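Local structure of exopolyphosphatase (Aquifex aeolicus, 1T6C) at residues 143-148 with 279-284; 149-154 with 163-168. The protein probably hydrolyses phosphoanhydride bonds in polyphosphate or guanosine pentaphosphate and binds a calcium ion. All blocks are in the same frame, centred on the assembly; numbering follows the deposited sequence.

Contact 1 of 2, residues 143-148 with 279-284. With CA (calcium ion), chain C.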
ATOM      1  N   VAL A 143      -8.609  -0.188   5.157  1.00 10.56           N
ATOM      2  CA  VAL A 143      -8.268  -1.511   4.639  1.00 11.39           C
ATOM      3  C   VAL A 143      -7.198  -1.334   3.583  1.00 11.19           C
ATOM      4  O   VAL A 143      -7.470  -0.844   2.490  1.00 11.11           O
ATOM      5  CB  VAL A 143      -9.502  -2.208   4.043  1.00 11.67           C
ATOM      6  CG1 VAL A 143      -9.139  -3.584   3.499  1.00 12.32           C
ATOM      7  CG2 VAL A 143     -10.582  -2.324   5.063  1.00 13.35           C
ATOM      8  N   ASP A 144      -5.974  -1.698   3.918  1.00 10.93           N
ATOM      9  CA  ASP A 144      -4.816  -1.410   3.061  1.00 12.60           C
ATOM     10  C   ASP A 144      -4.182  -2.696   2.540  1.00 12.51           C
ATOM     11  O   ASP A 144      -3.416  -3.398   3.237  1.00 11.94           O
ATOM     12  CB  ASP A 144      -3.798  -0.588   3.822  1.00 13.08           C
ATOM     13  CG  ASP A 144      -2.694  -0.077   2.959  1.00 17.75           C
ATOM     14  OD1 ASP A 144      -2.603  -0.387   1.716  1.00 20.29           O
ATOM     15  OD2 ASP A 144      -1.831   0.658   3.498  1.00 21.36           O
ATOM     16  N   GLN A 145      -4.491  -2.990   1.286  1.00 11.45           N
ATOM     17  CA  GLN A 145      -4.047  -4.200   0.637  1.00 11.97           C
ATOM     18  C   GLN A 145      -2.836  -3.911  -0.227  1.00 11.54           C
ATOM     19  O   GLN A 145      -2.848  -3.003  -1.054  1.00 11.77           O
ATOM     20  CB  GLN A 145      -5.187  -4.796  -0.216  1.00 11.18           C
ATOM     21  CG  GLN A 145      -4.737  -5.978  -1.072  1.00 12.91           C
ATOM     22  CD  GLN A 145      -4.199  -5.583  -2.416  1.00 14.55           C
ATOM     23  OE1 GLN A 145      -4.819  -4.807  -3.142  1.00 13.94           O
ATOM     24  NE2 GLN A 145      -3.008  -6.107  -2.775  1.00 14.20           N
ATOM     25  N   GLY A 146      -1.781  -4.706  -0.036  1.00 10.74           N
ATOM     26  CA  GLY A 146      -0.523  -4.558  -0.751  1.00 11.17           C
ATOM     27  C   GLY A 146       0.679  -5.156  -0.057  1.00 10.94           C
ATOM     28  O   GLY A 146       0.743  -5.243   1.175  1.00 12.04           O
ATOM     29  N   GLY A 147       1.658  -5.559  -0.864  1.00 11.80           N
ATOM     30  CA  GLY A 147       2.962  -5.972  -0.362  1.00 12.78           C
ATOM     31  C   GLY A 147       2.963  -7.244   0.442  1.00 12.36           C
ATOM     32  O   GLY A 147       3.785  -7.405   1.354  1.00 13.21           O
ATOM     33  N   GLY A 148       1.981  -8.105   0.181  1.00 12.11           N
ATOM     34  CA  GLY A 148       1.853  -9.375   0.859  1.00 12.77           C
ATOM     35  C   GLY A 148       0.909  -9.438   2.040  1.00 11.71           C
ATOM     36  O   GLY A 148       0.791 -10.480   2.685  1.00 11.92           O
ATOM     37  N   GLY A 279     -11.400  -9.616  -4.634  1.00  8.59           N
ATOM     38  CA  GLY A 279     -12.114 -10.493  -3.711  1.00  9.06           C
ATOM     39  C   GLY A 279     -11.951 -10.134  -2.250  1.00  8.86           C
ATOM     40  O   GLY A 279     -12.921 -10.229  -1.466  1.00 10.29           O
ATOM     41  N   ILE A 280     -10.754  -9.681  -1.869  1.00  9.32           N
ATOM     42  CA  ILE A 280     -10.515  -9.258  -0.513  1.00  8.50           C
ATOM     43  C   ILE A 280     -11.459  -8.117  -0.174  1.00  9.06           C
ATOM     44  O   ILE A 280     -12.066  -8.111   0.887  1.00 10.02           O
ATOM     45  CB  ILE A 280      -9.033  -8.806  -0.286  1.00  9.17           C
ATOM     46  CG1 ILE A 280      -8.105 -10.009  -0.320  1.00  9.48           C
ATOM     47  CG2 ILE A 280      -8.928  -8.017   1.053  1.00 10.76           C
ATOM     48  CD1 ILE A 280      -6.635  -9.612  -0.295  1.00 10.40           C
ATOM     49  N   PHE A 281     -11.569  -7.140  -1.051  1.00  9.38           N
ATOM     50  CA  PHE A 281     -12.447  -5.989  -0.764  1.00  9.67           C
ATOM     51  C   PHE A 281     -13.903  -6.381  -0.806  1.00  9.84           C
ATOM     52  O   PHE A 281     -14.686  -5.878   0.007  1.00 10.10           O
ATOM     53  CB  PHE A 281     -12.171  -4.858  -1.736  1.00  9.70           C
ATOM     54  CG  PHE A 281     -10.879  -4.148  -1.441  1.00  9.03           C
ATOM     55  CD1 PHE A 281      -9.720  -4.472  -2.131  1.00 10.73           C
ATOM     56  CD2 PHE A 281     -10.807  -3.223  -0.419  1.00 10.84           C
ATOM     57  CE1 PHE A 281      -8.533  -3.854  -1.804  1.00  9.83           C
ATOM     58  CE2 PHE A 281      -9.601  -2.619  -0.089  1.00 10.33           C
ATOM     59  CZ  PHE A 281      -8.494  -2.921  -0.783  1.00  9.64           C
ATOM     60  N   LEU A 282     -14.281  -7.275  -1.711  1.00 10.47           N
ATOM     61  CA  LEU A 282     -15.700  -7.689  -1.840  1.00 10.99           C
ATOM     62  C   LEU A 282     -16.108  -8.415  -0.553  1.00 11.82           C
ATOM     63  O   LEU A 282     -17.131  -8.080   0.084  1.00 12.14           O
ATOM     64  CB  LEU A 282     -15.860  -8.582  -3.079  1.00 11.88           C
ATOM     65  CG  LEU A 282     -17.294  -9.012  -3.372  1.00 13.26           C
ATOM     66  CD1 LEU A 282     -18.109  -7.794  -3.831  1.00 16.62           C
ATOM     67  CD2 LEU A 282     -17.233 -10.123  -4.421  1.00 15.66           C
ATOM     68  N   LYS A 283     -15.322  -9.416  -0.147  1.00 10.85           N
ATOM     69  CA  LYS A 283     -15.597 -10.150   1.081  1.00 11.09           C
ATOM     70  C   LYS A 283     -15.529  -9.252   2.323  1.00 11.52           C
ATOM     71  O   LYS A 283     -16.296  -9.430   3.264  1.00 12.00           O
ATOM     72  CB  LYS A 283     -14.716 -11.419   1.200  1.00 12.61           C
ATOM     73  CG  LYS A 283     -15.003 -12.303   2.413  1.00 15.83           C
ATOM     74  CD  LYS A 283     -16.416 -12.902   2.468  1.00 20.35           C
ATOM     75  CE  LYS A 283     -16.657 -13.955   1.400  1.00 21.61           C
ATOM     76  NZ  LYS A 283     -17.979 -14.676   1.678  1.00 22.47           N
ATOM     77  N   THR A 284     -14.649  -8.257   2.322  1.00 11.00           N
ATOM     78  CA  THR A 284     -14.553  -7.330   3.444  1.00 10.53           C
ATOM     79  C   THR A 284     -15.892  -6.599   3.625  1.00 10.30           C
ATOM     80  O   THR A 284     -16.418  -6.518   4.733  1.00 11.61           O
ATOM     81  CB  THR A 284     -13.426  -6.310   3.210  1.00 11.54           C
ATOM     82  OG1 THR A 284     -12.153  -6.977   3.346  1.00 12.45           O
ATOM     83  CG2 THR A 284     -13.434  -5.228   4.260  1.00 13.55           C
TER
HETATM   84 CA    CA C 502      -0.622  -4.055   3.088  1.00 14.37          CA
HETATM   85  O   HOH W   1      -0.087  -1.797   1.604  1.00 19.49           O
HETATM   86  O   HOH W   2       1.700  -3.683   4.551  1.00 20.40           O

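Contact 2 of 2, residues 149-154 with 163-168. With CA (calcium ion), chain C.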
ATOM      1  N   SER A 149       0.193  -8.349   2.305  1.00 11.84           N
ATOM      2  CA  SER A 149      -0.720  -8.324   3.418  1.00 11.24           C
ATOM      3  C   SER A 149      -1.841  -7.317   3.228  1.00 10.64           C
ATOM      4  O   SER A 149      -1.784  -6.437   2.384  1.00 11.07           O
ATOM      5  CB  SER A 149       0.011  -7.990   4.716  1.00 12.54           C
ATOM      6  OG  SER A 149       0.435  -6.614   4.746  1.00 12.87           O
ATOM      7  N   THR A 150      -2.865  -7.460   4.053  1.00 11.19           N
ATOM      8  CA  THR A 150      -3.900  -6.484   4.151  1.00 10.36           C
ATOM      9  C   THR A 150      -4.052  -6.099   5.604  1.00 10.96           C
ATOM     10  O   THR A 150      -4.297  -6.976   6.473  1.00 11.50           O
ATOM     11  CB  THR A 150      -5.231  -6.995   3.562  1.00 11.54           C
ATOM     12  OG1 THR A 150      -5.108  -7.223   2.147  1.00 10.60           O
ATOM     13  CG2 THR A 150      -6.263  -5.916   3.651  1.00 11.78           C
ATOM     14  N   GLU A 151      -3.872  -4.805   5.878  1.00 10.79           N
ATOM     15  CA  GLU A 151      -4.044  -4.292   7.207  1.00 11.11           C
ATOM     16  C   GLU A 151      -5.452  -3.727   7.364  1.00 10.58           C
ATOM     17  O   GLU A 151      -5.972  -3.076   6.451  1.00 11.22           O
ATOM     18  CB  GLU A 151      -3.071  -3.184   7.538  1.00 12.07           C
ATOM     19  CG  GLU A 151      -1.693  -3.673   7.872  1.00 13.35           C
ATOM     20  CD  GLU A 151      -0.958  -4.239   6.671  1.00 14.18           C
ATOM     21  OE1 GLU A 151      -0.796  -3.503   5.701  1.00 15.12           O
ATOM     22  OE2 GLU A 151      -0.588  -5.424   6.704  1.00 16.64           O
ATOM     23  N   TYR A 152      -6.017  -3.989   8.533  1.00 10.44           N
ATOM     24  CA  TYR A 152      -7.294  -3.427   8.965  1.00  9.09           C
ATOM     25  C   TYR A 152      -7.019  -2.498  10.151  1.00  9.77           C
ATOM     26  O   TYR A 152      -6.631  -2.963  11.225  1.00  9.53           O
ATOM     27  CB  TYR A 152      -8.267  -4.563   9.376  1.00  9.12           C
ATOM     28  CG  TYR A 152      -8.703  -5.359   8.178  1.00  8.87           C
ATOM     29  CD1 TYR A 152      -7.831  -6.302   7.603  1.00  9.55           C
ATOM     30  CD2 TYR A 152      -9.916  -5.127   7.563  1.00  9.02           C
ATOM     31  CE1 TYR A 152      -8.187  -6.986   6.447  1.00 10.79           C
ATOM     32  CE2 TYR A 152     -10.273  -5.785   6.401  1.00 11.19           C
ATOM     33  CZ  TYR A 152      -9.426  -6.716   5.857  1.00 11.26           C
ATOM     34  OH  TYR A 152      -9.749  -7.357   4.685  1.00 13.92           O
ATOM     35  N   VAL A 153      -7.185  -1.202   9.942  1.00 10.26           N
ATOM     36  CA  VAL A 153      -6.786  -0.197  10.924  1.00 10.71           C
ATOM     37  C   VAL A 153      -8.016   0.543  11.364  1.00 10.94           C
ATOM     38  O   VAL A 153      -8.637   1.246  10.575  1.00 11.65           O
ATOM     39  CB  VAL A 153      -5.762   0.803  10.374  1.00 10.39           C
ATOM     40  CG1 VAL A 153      -5.116   1.562  11.522  1.00 12.99           C
ATOM     41  CG2 VAL A 153      -4.696   0.070   9.579  1.00 11.34           C
ATOM     42  N   PHE A 154      -8.327   0.399  12.648  1.00 11.89           N
ATOM     43  CA  PHE A 154      -9.524   0.969  13.232  1.00 12.54           C
ATOM     44  C   PHE A 154      -9.188   2.192  14.064  1.00 13.62           C
ATOM     45  O   PHE A 154      -8.230   2.211  14.835  1.00 14.13           O
ATOM     46  CB  PHE A 154     -10.184  -0.062  14.133  1.00 12.55           C
ATOM     47  CG  PHE A 154     -10.604  -1.304  13.428  1.00 13.32           C
ATOM     48  CD1 PHE A 154     -11.877  -1.410  12.864  1.00 16.23           C
ATOM     49  CD2 PHE A 154      -9.739  -2.355  13.341  1.00 13.61           C
ATOM     50  CE1 PHE A 154     -12.265  -2.581  12.232  1.00 16.83           C
ATOM     51  CE2 PHE A 154     -10.126  -3.548  12.697  1.00 16.18           C
ATOM     52  CZ  PHE A 154     -11.366  -3.643  12.145  1.00 16.24           C
ATOM     53  N   VAL A 163      -4.872  -2.107  15.162  1.00 16.53           N
ATOM     54  CA  VAL A 163      -4.511  -2.552  13.805  1.00 16.65           C
ATOM     55  C   VAL A 163      -4.323  -4.065  13.815  1.00 16.34           C
ATOM     56  O   VAL A 163      -3.662  -4.640  14.709  1.00 16.06           O
ATOM     57  CB  VAL A 163      -3.249  -1.834  13.225  1.00 17.55           C
ATOM     58  CG1 VAL A 163      -2.121  -1.760  14.228  1.00 20.57           C
ATOM     59  CG2 VAL A 163      -2.784  -2.483  11.897  1.00 17.79           C
ATOM     60  N   ILE A 164      -4.891  -4.712  12.800  1.00 14.52           N
ATOM     61  CA  ILE A 164      -4.762  -6.129  12.594  1.00 15.30           C
ATOM     62  C   ILE A 164      -4.212  -6.305  11.183  1.00 15.15           C
ATOM     63  O   ILE A 164      -4.819  -5.860  10.223  1.00 15.32           O
ATOM     64  CB  ILE A 164      -6.098  -6.899  12.752  1.00 15.94           C
ATOM     65  CG1 ILE A 164      -6.684  -6.676  14.155  1.00 18.88           C
ATOM     66  CG2 ILE A 164      -5.855  -8.402  12.496  1.00 18.71           C
ATOM     67  CD1 ILE A 164      -8.170  -7.034  14.273  1.00 22.05           C
ATOM     68  N   SER A 165      -3.057  -6.927  11.072  1.00 13.50           N
ATOM     69  CA  SER A 165      -2.471  -7.273   9.774  1.00 14.27           C
ATOM     70  C   SER A 165      -2.734  -8.724   9.421  1.00 13.41           C
ATOM     71  O   SER A 165      -2.310  -9.618  10.152  1.00 15.60           O
ATOM     72  CB  SER A 165      -0.968  -7.025   9.788  1.00 14.93           C
ATOM     73  OG  SER A 165      -0.370  -7.386   8.538  1.00 14.96           O
ATOM     74  N   LEU A 166      -3.399  -8.971   8.292  1.00 12.58           N
ATOM     75  CA  LEU A 166      -3.666 -10.326   7.810  1.00 13.18           C
ATOM     76  C   LEU A 166      -2.689 -10.618   6.672  1.00 13.05           C
ATOM     77  O   LEU A 166      -2.606  -9.866   5.698  1.00 12.27           O
ATOM     78  CB  LEU A 166      -5.104 -10.484   7.321  1.00 14.47           C
ATOM     79  CG  LEU A 166      -6.224 -10.136   8.292  1.00 15.75           C
ATOM     80  CD1 LEU A 166      -7.557 -10.451   7.648  1.00 17.05           C
ATOM     81  CD2 LEU A 166      -6.060 -10.821   9.627  1.00 18.07           C
ATOM     82  N   PRO A 167      -1.939 -11.700   6.791  1.00 13.41           N
ATOM     83  CA  PRO A 167      -0.926 -12.065   5.799  1.00 13.92           C
ATOM     84  C   PRO A 167      -1.520 -12.750   4.539  1.00 14.69           C
ATOM     85  O   PRO A 167      -1.088 -13.814   4.104  1.00 15.77           O
ATOM     86  CB  PRO A 167       0.003 -12.948   6.616  1.00 14.90           C
ATOM     87  CG  PRO A 167      -0.943 -13.654   7.540  1.00 15.01           C
ATOM     88  CD  PRO A 167      -1.957 -12.630   7.939  1.00 14.60           C
ATOM     89  N   ILE A 168      -2.523 -12.116   3.952  1.00 13.47           N
ATOM     90  CA  ILE A 168      -3.322 -12.698   2.876  1.00 13.84           C
ATOM     91  C   ILE A 168      -2.893 -12.094   1.534  1.00 13.76           C
ATOM     92  O   ILE A 168      -3.727 -11.595   0.749  1.00 13.51           O
ATOM     93  CB  ILE A 168      -4.835 -12.503   3.131  1.00 14.04           C
ATOM     94  CG1 ILE A 168      -5.188 -11.018   3.348  1.00 14.54           C
ATOM     95  CG2 ILE A 168      -5.242 -13.372   4.298  1.00 14.65           C
ATOM     96  CD1 ILE A 168      -6.678 -10.736   3.492  1.00 13.98           C
TER
HETATM   97 CA    CA C 502      -0.622  -4.055   3.088  1.00 14.37          CA
HETATM   98  O   HOH W   2       1.700  -3.683   4.551  1.00 20.40           O
HETATM   99  O   HOH W   3      -3.266  -8.841   0.935  1.00 13.48           O
HETATM  100  O   HOH W   1      -0.087  -1.797   1.604  1.00 19.49           O

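Contact 1 of 2, residues 143-148 with 279-284
Val143 and Gln145 pack against Phe281 where helix 274-288 covers one face of the six-stranded sheet in this actin-like fold. The strand 143-146 and the helical segment run nearly antiparallel (159°), and their axes come no nearer than 10.3 Å, so the gap is bridged largely by side chains. The tight part centres on the phenyl ring. Val143 CG1 lies 3.7 Å from Phe281 CE2, approaching the ring obliquely, while Gln145 CB meets Phe281 CE1 at 3.8 Å. Gln145 crosses the phenylalanine at about a right angle; its chain bends at chi2 (-88°), and its OE1 is hydrogen-bonded to Thr215 OG1. Looser contacts flank the ring: Gln145 CG reaches Ile280 CD1 at 4.2 Å, and Val143 CG2 reaches Thr284 CG2 at 4.1 Å. No hydrogen bond joins the segments.

Past Gln145 the strand runs on to Gly146 and then into the exposed Gly147 and Gly148, away from the helix. The carbonyls of Asp144 and Gly146, on the strand, bind the calcium ion, Gly146 O at 2.6 Å; Ser149 and Glu151 supply further ligands. The CB of Asp144 points away from the helix, and OD1 accepts a hydrogen bond from water 1, itself a calcium ligand. On the buried side, Thr284 OG1 donates to Ile280 O at 2.7 Å, from the face of that carbonyl opposite to Thr284 N.

Contact 2 of 2, residues 149-154 with 163-168
The beta hairpin of strands 149-156 and 159-166 forms one margin of the six-stranded sheet, and Thr150 and Leu166 make a hydrogen-bonded antiparallel pair near its open end. Thr150 N donates to Leu166 O at 2.9 Å, in the carbonyl plane, and Leu166 N returns a bond to Thr150 O. Tyr152 and Ile164 repeat the pattern with two nearly straight bonds. Between these pairs Glu151 faces Ser165 as a non-hydrogen-bonded pair, and here the side chains supply the link. Ser165 OG donates to the anti lone pair of Glu151 OE2 at 2.7 Å, while Ser149 OG donates to the syn lone pair of the same oxygen at 2.5 Å. Two hydroxyls therefore grip OE2 and help fix the rotation of the carboxylate, whose other oxygen, OE1, binds the calcium ion at 2.7 Å. The glutamate reaches this position because its chain folds at chi2 (70°). Ser149 O is a second calcium ligand, and Asp144 O, Gly146 O and two waters contribute to the same site. The calcium would be expected to draw charge toward OE1.

On the face bearing Thr150 and Tyr152 the contacts are mostly apolar. Leu166 CD1 rests obliquely against Tyr152 CE1 at 3.7 Å, with Ile164 O near the plane of the ring at its edge, and Ile168 CG1 lies 4.0 Å from Thr150 CB. Water 3 links Thr150 OG1 to Ile168 O, the second bond weak. On the glutamate face, Val153 CG2 and Val163 CG2 lie side by side at 3.9 Å. Past Leu166 comes an inverse gamma turn centred on Pro167. The whole is an antiparallel hairpin at the edge of an actin-like domain's sheet, carrying half of the protein ligands of a calcium site.

Both contacts use the same sheet, in which strands 139-146 and 149-156 are neighbours joined by the glycine turn, and both contribute ligands to one calcium ion together with waters 1 and 2. Contact 1 is wholly buried and joins sheet to helix by van der Waals packing, with no hydrogen bond between the segments, whereas contact 2 is partly buried, lies at the sheet margin and is held by backbone hydrogen bonds and a serine-carboxylate network. The two are also stitched directly to each other: Asp144 N probably donates to Glu151 O at 2.9 Å, and a probable hydrogen bond links Thr284 OG1 to Tyr152 OH, tying the covering helix to the hairpin.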